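Side-chain contacts in pngf-ii (Elizabethkingia meningoseptica, PDB 4R4X), which probably removes N-linked glycans from glycoproteins by hydrolysing the bond between the innermost N-acetylglucosamine and its asparagine: residues P469-G472 with L478-S481; F252-E257 with S261-L266; A348-G351 with G357-I360. All coordinates share one frame; numbering follows the deposited sequence.

Overall arrangement
Interactions 2 and 3 lie in the same N-terminal PNGase F range and share a sheet: strands 248-253 and 343-350 are neighbours in it, and F252 CE1 comes within 3.7 Å of A348 N. Interaction 3 is the fully buried one, where hydrophobic side chains and an imidazole join two facing sheets. Interaction 2 grades from a buried aliphatic contact to a water-bridged side where the exposed Q256 lies, as a strand gives way to a helix. Interaction 1, in the C-terminal range, is mostly buried as well, but ties two parts of one long loop together almost wholly through serine hydroxyls and backbone. Its centre lies about 20 Å from that of interaction 3 and about 35 Å from that of interaction 2.

Interaction 1 of 3, residues P469-G472 with L478-S481; sequences PASG and LSSS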
loop_
_atom_site.group_PDB
_atom_site.type_symbol
_atom_site.label_atom_id
_atom_site.label_comp_id
_atom_site.label_asym_id
_atom_site.label_seq_id
_atom_site.Cartn_x
_atom_site.Cartn_y
_atom_site.Cartn_z
ATOM N N PRO A 469 -3.592 5.980 -24.143
ATOM C CA PRO A 469 -3.354 5.974 -25.584
ATOM C C PRO A 469 -4.598 5.953 -26.488
ATOM O O PRO A 469 -4.590 6.610 -27.527
ATOM C CB PRO A 469 -2.480 4.727 -25.790
ATOM C CG PRO A 469 -2.782 3.838 -24.625
ATOM C CD PRO A 469 -3.009 4.798 -23.484
ATOM N N ALA A 470 -5.648 5.226 -26.100
ATOM C CA ALA A 470 -6.838 5.074 -26.926
ATOM C C ALA A 470 -7.913 6.142 -26.650
ATOM O O ALA A 470 -9.024 6.029 -27.140
ATOM C CB ALA A 470 -7.416 3.679 -26.752
ATOM N N SER A 471 -7.592 7.197 -25.905
ATOM C CA SER A 471 -8.577 8.271 -25.639
ATOM C C SER A 471 -8.954 8.946 -26.953
ATOM O O SER A 471 -8.090 9.249 -27.761
ATOM C CB SER A 471 -8.042 9.311 -24.679
ATOM O OG SER A 471 -8.937 10.445 -24.575
ATOM N N GLY A 472 -10.239 9.188 -27.163
ATOM C CA GLY A 472 -10.680 9.810 -28.420
ATOM C C GLY A 472 -10.199 11.245 -28.475
ATOM O O GLY A 472 -10.149 11.924 -27.450
ATOM N N LEU A 478 -8.822 18.748 -27.708
ATOM C CA LEU A 478 -8.802 18.024 -26.441
ATOM C C LEU A 478 -9.008 16.540 -26.707
ATOM O O LEU A 478 -9.582 16.162 -27.732
ATOM C CB LEU A 478 -9.929 18.548 -25.521
ATOM C CG LEU A 478 -9.705 19.990 -25.043
ATOM C CD1 LEU A 478 -10.987 20.586 -24.405
ATOM C CD2 LEU A 478 -8.541 20.035 -24.083
ATOM N N SER A 479 -8.552 15.729 -25.763
ATOM C CA SER A 479 -8.762 14.300 -25.738
ATOM C C SER A 479 -9.748 13.983 -24.620
ATOM O O SER A 479 -9.836 14.711 -23.639
ATOM C CB SER A 479 -7.403 13.606 -25.500
ATOM O OG SER A 479 -7.433 12.224 -25.831
ATOM N N SER A 480 -10.508 12.904 -24.766
ATOM C CA SER A 480 -11.535 12.557 -23.794
ATOM C C SER A 480 -10.985 12.478 -22.378
ATOM O O SER A 480 -11.648 12.927 -21.442
ATOM C CB SER A 480 -12.221 11.233 -24.154
ATOM O OG SER A 480 -13.272 10.971 -23.229
ATOM N N SER A 481 -9.772 11.948 -22.224
ATOM C CA SER A 481 -9.177 11.751 -20.907
ATOM C C SER A 481 -8.787 13.068 -20.215
ATOM O O SER A 481 -8.537 13.066 -19.031
ATOM C CB SER A 481 -7.952 10.775 -21.000
ATOM O OG SER A 481 -6.880 11.328 -21.737
#
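The hydroxyl of S471 enters the turn formed by S479, S480 and S481; two of the polar bonds meet on it, and a third runs beside them through G472 O. It accepts the backbone N-H of S481 (S481 N to S471 OG 2.9 Å, 151° at the hydrogen) and makes a short hydroxyl-hydroxyl bond to S479 (OG to OG 2.6 Å), in which either partner could be the donor. Its first torsion explains the reach: at 172° OG swings opposite the backbone nitrogen and points across the gap.

A backbone bond lies next to this pair. S480 N donates to G472 O at 2.9 Å, with 155° at the hydrogen and the carbonyl aimed nearly straight at the donor. S479 OG also lies 3.2 Å from G472 O, but its single proton may be committed to S471 OG instead, so that bond remains unsettled. A weaker CA-H...O contact joins S479 CA to the same G472 O at 3.2 Å.

Contacts through carbon add little: S480 CB lies 3.4 Å from the oxygen S471 OG, and S481 CB 4.0 Å from S471 CB.

Both segments belong to the long loop between strands 449-454 and 493-504, which the C461-C489 disulfide also ties together. Beyond the contact, S479 N bonds to D482 OD2, and S480 O receives R485 NH1. The first two N-H groups of the 3-10 turn, those of S480 and S481, are thus satisfied from the other segment, and small uncharged groups let a largely buried turn be pinned by directional bonds rather than by bulk or ion pairing.

Interaction 2 of 3, residues F252-E257 with S261-L266; sequences FIIPQE and SYYTGL
I254 meets the start of helix 262-268 with both its branches, from the N-cap residue S261 to L266. Its CG2 methyl, anti to the backbone nitrogen (CG1 has chi1 -61°), rests 3.7 Å from S261 OG and 4.0 Å from Y263 CB. The extended CG1 branch carries CD1 onward to L266 CD1, 3.9 Å away. I254 and Y263 cross at about a right angle; the isoleucine meets CB of the tyrosine, while the phenol runs off to hydrogen-bond Q209 through OH.

Q256 crosses Y263 at a slant, its amide plane turned 76° from the ring and OE1 4.0 Å from CD2. That oxygen accepts a hydrogen bond from a water that also bonds S261 OG. A second water links P255 O to Y262 N.

S261 and T264 form a capping box, with S261 N donating to T264 OG1 at 3.1 Å (176°); S261 OG also accepts a weak bond from Y263 N. Strand 343-350 flanks the contact, L345 touching I254, Q256 and Y263. Where the chain turns from strand 248-253 into the helix, greasy branches close the inner side, and two waters carry the polar links between the segments that no direct bond makes.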
loop_
_atom_site.group_PDB
_atom_site.type_symbol
_atom_site.label_atom_id
_atom_site.label_comp_id
_atom_site.label_asym_id
_atom_site.label_seq_id
_atom_site.Cartn_x
_atom_site.Cartn_y
_atom_site.Cartn_z
ATOM N N PHE A 252 -13.388 -4.544 -3.913
ATOM C CA PHE A 252 -14.452 -4.614 -2.930
ATOM C C PHE A 252 -14.259 -5.798 -2.010
ATOM O O PHE A 252 -13.532 -6.741 -2.335
ATOM C CB PHE A 252 -15.832 -4.688 -3.607
ATOM C CG PHE A 252 -16.051 -5.908 -4.462
ATOM C CD1 PHE A 252 -15.698 -5.913 -5.798
ATOM C CD2 PHE A 252 -16.634 -7.054 -3.926
ATOM C CE1 PHE A 252 -15.894 -7.044 -6.591
ATOM C CE2 PHE A 252 -16.857 -8.175 -4.713
ATOM C CZ PHE A 252 -16.465 -8.180 -6.053
ATOM N N ILE A 253 -14.870 -5.701 -0.843
ATOM C CA ILE A 253 -15.029 -6.826 0.068
ATOM C C ILE A 253 -16.518 -7.026 0.325
ATOM O O ILE A 253 -17.339 -6.112 0.116
ATOM C CB ILE A 253 -14.245 -6.662 1.396
ATOM C CG1 ILE A 253 -14.691 -5.419 2.156
ATOM C CG2 ILE A 253 -12.742 -6.586 1.124
ATOM C CD1 ILE A 253 -14.123 -5.281 3.549
ATOM N N ILE A 254 -16.874 -8.229 0.789
ATOM C CA ILE A 254 -18.262 -8.577 0.990
ATOM C C ILE A 254 -18.525 -8.797 2.486
ATOM O O ILE A 254 -18.126 -9.836 3.043
ATOM C CB ILE A 254 -18.648 -9.832 0.174
ATOM C CG1 ILE A 254 -18.458 -9.563 -1.318
ATOM C CG2 ILE A 254 -20.100 -10.212 0.452
ATOM C CD1 ILE A 254 -18.634 -10.760 -2.213
ATOM N N PRO A 255 -19.189 -7.838 3.153
ATOM C CA PRO A 255 -19.554 -8.130 4.564
ATOM C C PRO A 255 -20.640 -9.204 4.676
ATOM O O PRO A 255 -21.690 -9.101 4.038
ATOM C CB PRO A 255 -20.071 -6.791 5.096
ATOM C CG PRO A 255 -19.674 -5.777 4.068
ATOM C CD PRO A 255 -19.608 -6.489 2.757
ATOM N N GLN A 256 -20.377 -10.212 5.496
ATOM C CA GLN A 256 -21.252 -11.378 5.615
ATOM C C GLN A 256 -21.841 -11.518 7.022
ATOM O O GLN A 256 -22.293 -12.613 7.405
ATOM C CB GLN A 256 -20.477 -12.632 5.228
ATOM C CG GLN A 256 -20.197 -12.717 3.731
ATOM C CD GLN A 256 -19.597 -14.057 3.343
ATOM O OE1 GLN A 256 -20.282 -14.926 2.797
ATOM N NE2 GLN A 256 -18.335 -14.242 3.658
ATOM N N GLU A 257 -21.863 -10.413 7.766
ATOM C CA GLU A 257 -22.384 -10.393 9.142
ATOM C C GLU A 257 -23.902 -10.593 9.248
ATOM O O GLU A 257 -24.390 -10.942 10.307
ATOM C CB GLU A 257 -22.022 -9.093 9.861
ATOM C CG GLU A 257 -20.559 -8.957 10.264
ATOM C CD GLU A 257 -19.610 -8.713 9.082
ATOM O OE1 GLU A 257 -18.440 -9.158 9.147
ATOM O OE2 GLU A 257 -20.036 -8.111 8.072
ATOM N N SER A 261 -25.939 -11.465 1.892
ATOM C CA SER A 261 -24.841 -10.587 1.511
ATOM C C SER A 261 -24.826 -10.437 0.000
ATOM O O SER A 261 -25.544 -11.114 -0.723
ATOM C CB SER A 261 -23.485 -11.174 1.934
ATOM O OG SER A 261 -23.119 -12.231 1.068
ATOM N N TYR A 262 -23.940 -9.587 -0.489
ATOM C CA TYR A 262 -23.797 -9.453 -1.922
ATOM C C TYR A 262 -23.372 -10.774 -2.560
ATOM O O TYR A 262 -23.681 -11.017 -3.736
ATOM C CB TYR A 262 -22.798 -8.348 -2.219
ATOM C CG TYR A 262 -22.909 -7.709 -3.577
ATOM C CD1 TYR A 262 -23.985 -6.910 -3.914
ATOM C CD2 TYR A 262 -21.889 -7.832 -4.487
ATOM C CE1 TYR A 262 -24.053 -6.282 -5.158
ATOM C CE2 TYR A 262 -21.938 -7.226 -5.727
ATOM C CZ TYR A 262 -23.015 -6.434 -6.056
ATOM O OH TYR A 262 -23.043 -5.810 -7.283
ATOM N N TYR A 263 -22.681 -11.629 -1.795
ATOM C CA TYR A 263 -22.285 -12.979 -2.257
ATOM C C TYR A 263 -23.484 -13.881 -2.569
ATOM O O TYR A 263 -23.439 -14.687 -3.495
ATOM C CB TYR A 263 -21.360 -13.661 -1.232
ATOM C CG TYR A 263 -20.674 -14.937 -1.693
ATOM C CD1 TYR A 263 -19.816 -14.932 -2.785
ATOM C CD2 TYR A 263 -20.840 -16.143 -0.995
ATOM C CE1 TYR A 263 -19.168 -16.085 -3.198
ATOM C CE2 TYR A 263 -20.159 -17.295 -1.380
ATOM C CZ TYR A 263 -19.334 -17.257 -2.480
ATOM O OH TYR A 263 -18.664 -18.374 -2.918
ATOM N N THR A 264 -24.557 -13.726 -1.822
ATOM C CA THR A 264 -25.814 -14.417 -2.143
ATOM C C THR A 264 -26.290 -14.031 -3.551
ATOM O O THR A 264 -26.661 -14.891 -4.343
ATOM C CB THR A 264 -26.919 -14.062 -1.140
ATOM O OG1 THR A 264 -26.347 -13.950 0.170
ATOM C CG2 THR A 264 -28.000 -15.140 -1.153
ATOM N N GLY A 265 -26.246 -12.735 -3.857
ATOM C CA GLY A 265 -26.545 -12.253 -5.195
ATOM C C GLY A 265 -25.618 -12.827 -6.254
ATOM O O GLY A 265 -26.070 -13.273 -7.310
ATOM N N LEU A 266 -24.322 -12.820 -5.991
ATOM C CA LEU A 266 -23.367 -13.337 -6.966
ATOM C C LEU A 266 -23.536 -14.839 -7.210
ATOM O O LEU A 266 -23.449 -15.290 -8.357
ATOM C CB LEU A 266 -21.938 -13.042 -6.534
ATOM C CG LEU A 266 -21.477 -11.582 -6.464
ATOM C CD1 LEU A 266 -20.186 -11.514 -5.686
ATOM C CD2 LEU A 266 -21.253 -11.002 -7.853
HETATM O O HOH W 1 -22.453 -7.934 1.401
HETATM O O HOH W 2 -23.230 -14.520 2.472
#

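Interaction 3 of 3, residues A348-G351 with G357-I360; sequences AFIG and GHQI
I350 lays its CG2 methyl over one face of the H358 imidazole, 4.0 Å from the ring centroid and 18° off the normal, the geometry of a CH-pi contact. The methyl is displaced toward the rim, close to NE2 and CD2. With chi1 at -59° the CG1 branch turns opposite the carbonyl carbon, and its end, CD1, comes 3.9 Å from H358 CB. The same CD1 lies 3.9 Å from I360 CG2; these two isoleucines run past each other in opposite directions instead of meeting end on. Farther along, A348 CB abuts I360 CD1 at 3.5 Å, a close methyl-methyl contact.

The ring that I350 covers is held by its own hydrogen bonds: NE2 pairs with D243 and ND1 with Q238. Bonds at both nitrogens would fix the rotation of the ring and keep that face toward the methyl, while its polar atoms are satisfied within a buried setting.

Across the contact itself the evidence is purely that of side-chain packing. The short strand axes approach to 9.6 Å, too far apart for backbone pairing, and their directions are 157° apart. Strand 343-350 belongs to the large antiparallel sheet, between strands 216-222 and 248-253, whereas strand 358-367 sits between 186-196 and 231-240 in a four-stranded sheet. The contact therefore joins the facing layers of a beta sandwich, consistent with the jelly-roll build of the PNGase F family, and I196 of strand 186-196 reaches A348, I350 and I360 alike.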
loop_
_atom_site.group_PDB
_atom_site.type_symbol
_atom_site.label_atom_id
_atom_site.label_comp_id
_atom_site.label_asym_id
_atom_site.label_seq_id
_atom_site.Cartn_x
_atom_site.Cartn_y
_atom_site.Cartn_z
ATOM N N ALA A 348 -12.403 -7.994 -7.426
ATOM C CA ALA A 348 -12.140 -6.872 -8.295
ATOM C C ALA A 348 -13.148 -6.938 -9.427
ATOM O O ALA A 348 -13.514 -8.025 -9.868
ATOM C CB ALA A 348 -10.724 -6.943 -8.815
ATOM N N PHE A 349 -13.627 -5.769 -9.841
ATOM C CA PHE A 349 -14.598 -5.616 -10.917
ATOM C C PHE A 349 -14.055 -4.600 -11.898
ATOM O O PHE A 349 -13.568 -3.549 -11.489
ATOM C CB PHE A 349 -15.940 -5.120 -10.353
ATOM C CG PHE A 349 -16.877 -4.505 -11.362
ATOM C CD1 PHE A 349 -17.560 -5.283 -12.288
ATOM C CD2 PHE A 349 -17.132 -3.137 -11.346
ATOM C CE1 PHE A 349 -18.438 -4.704 -13.195
ATOM C CE2 PHE A 349 -18.027 -2.553 -12.233
ATOM C CZ PHE A 349 -18.684 -3.332 -13.158
ATOM N N ILE A 350 -14.112 -4.927 -13.185
ATOM C CA ILE A 350 -13.986 -3.921 -14.245
ATOM C C ILE A 350 -15.107 -4.187 -15.258
ATOM O O ILE A 350 -15.100 -5.201 -15.963
ATOM C CB ILE A 350 -12.608 -3.946 -14.939
ATOM C CG1 ILE A 350 -11.484 -3.700 -13.923
ATOM C CG2 ILE A 350 -12.581 -2.875 -16.033
ATOM C CD1 ILE A 350 -10.082 -3.909 -14.463
ATOM N N GLY A 351 -16.085 -3.287 -15.308
ATOM C CA GLY A 351 -17.201 -3.435 -16.207
ATOM C C GLY A 351 -16.732 -3.226 -17.633
ATOM O O GLY A 351 -16.351 -2.122 -17.990
ATOM N N GLY A 357 -10.217 -7.854 -22.762
ATOM C CA GLY A 357 -10.465 -7.217 -21.475
ATOM C C GLY A 357 -9.233 -6.559 -20.892
ATOM O O GLY A 357 -8.589 -5.732 -21.547
ATOM N N HIS A 358 -8.946 -6.912 -19.640
ATOM C CA HIS A 358 -7.921 -6.295 -18.814
ATOM C C HIS A 358 -7.175 -7.370 -18.059
ATOM O O HIS A 358 -7.666 -8.486 -17.909
ATOM C CB HIS A 358 -8.542 -5.348 -17.775
ATOM C CG HIS A 358 -9.345 -4.258 -18.386
ATOM N ND1 HIS A 358 -8.880 -2.969 -18.486
ATOM C CD2 HIS A 358 -10.556 -4.272 -18.986
ATOM C CE1 HIS A 358 -9.791 -2.222 -19.082
ATOM N NE2 HIS A 358 -10.806 -2.993 -19.410
ATOM N N GLN A 359 -5.985 -7.028 -17.583
ATOM C CA GLN A 359 -5.210 -7.870 -16.686
ATOM C C GLN A 359 -4.884 -7.032 -15.445
ATOM O O GLN A 359 -4.446 -5.884 -15.582
ATOM C CB GLN A 359 -3.917 -8.260 -17.381
ATOM C CG GLN A 359 -3.185 -9.380 -16.737
ATOM C CD GLN A 359 -2.084 -9.826 -17.668
ATOM O OE1 GLN A 359 -2.354 -10.426 -18.700
ATOM N NE2 GLN A 359 -0.863 -9.457 -17.354
ATOM N N ILE A 360 -5.098 -7.597 -14.257
ATOM C CA ILE A 360 -4.688 -6.933 -13.021
ATOM C C ILE A 360 -3.876 -7.819 -12.070
ATOM O O ILE A 360 -3.860 -9.064 -12.182
ATOM C CB ILE A 360 -5.896 -6.376 -12.219
ATOM C CG1 ILE A 360 -6.634 -7.514 -11.520
ATOM C CG2 ILE A 360 -6.822 -5.593 -13.125
ATOM C CD1 ILE A 360 -7.621 -7.076 -10.472
#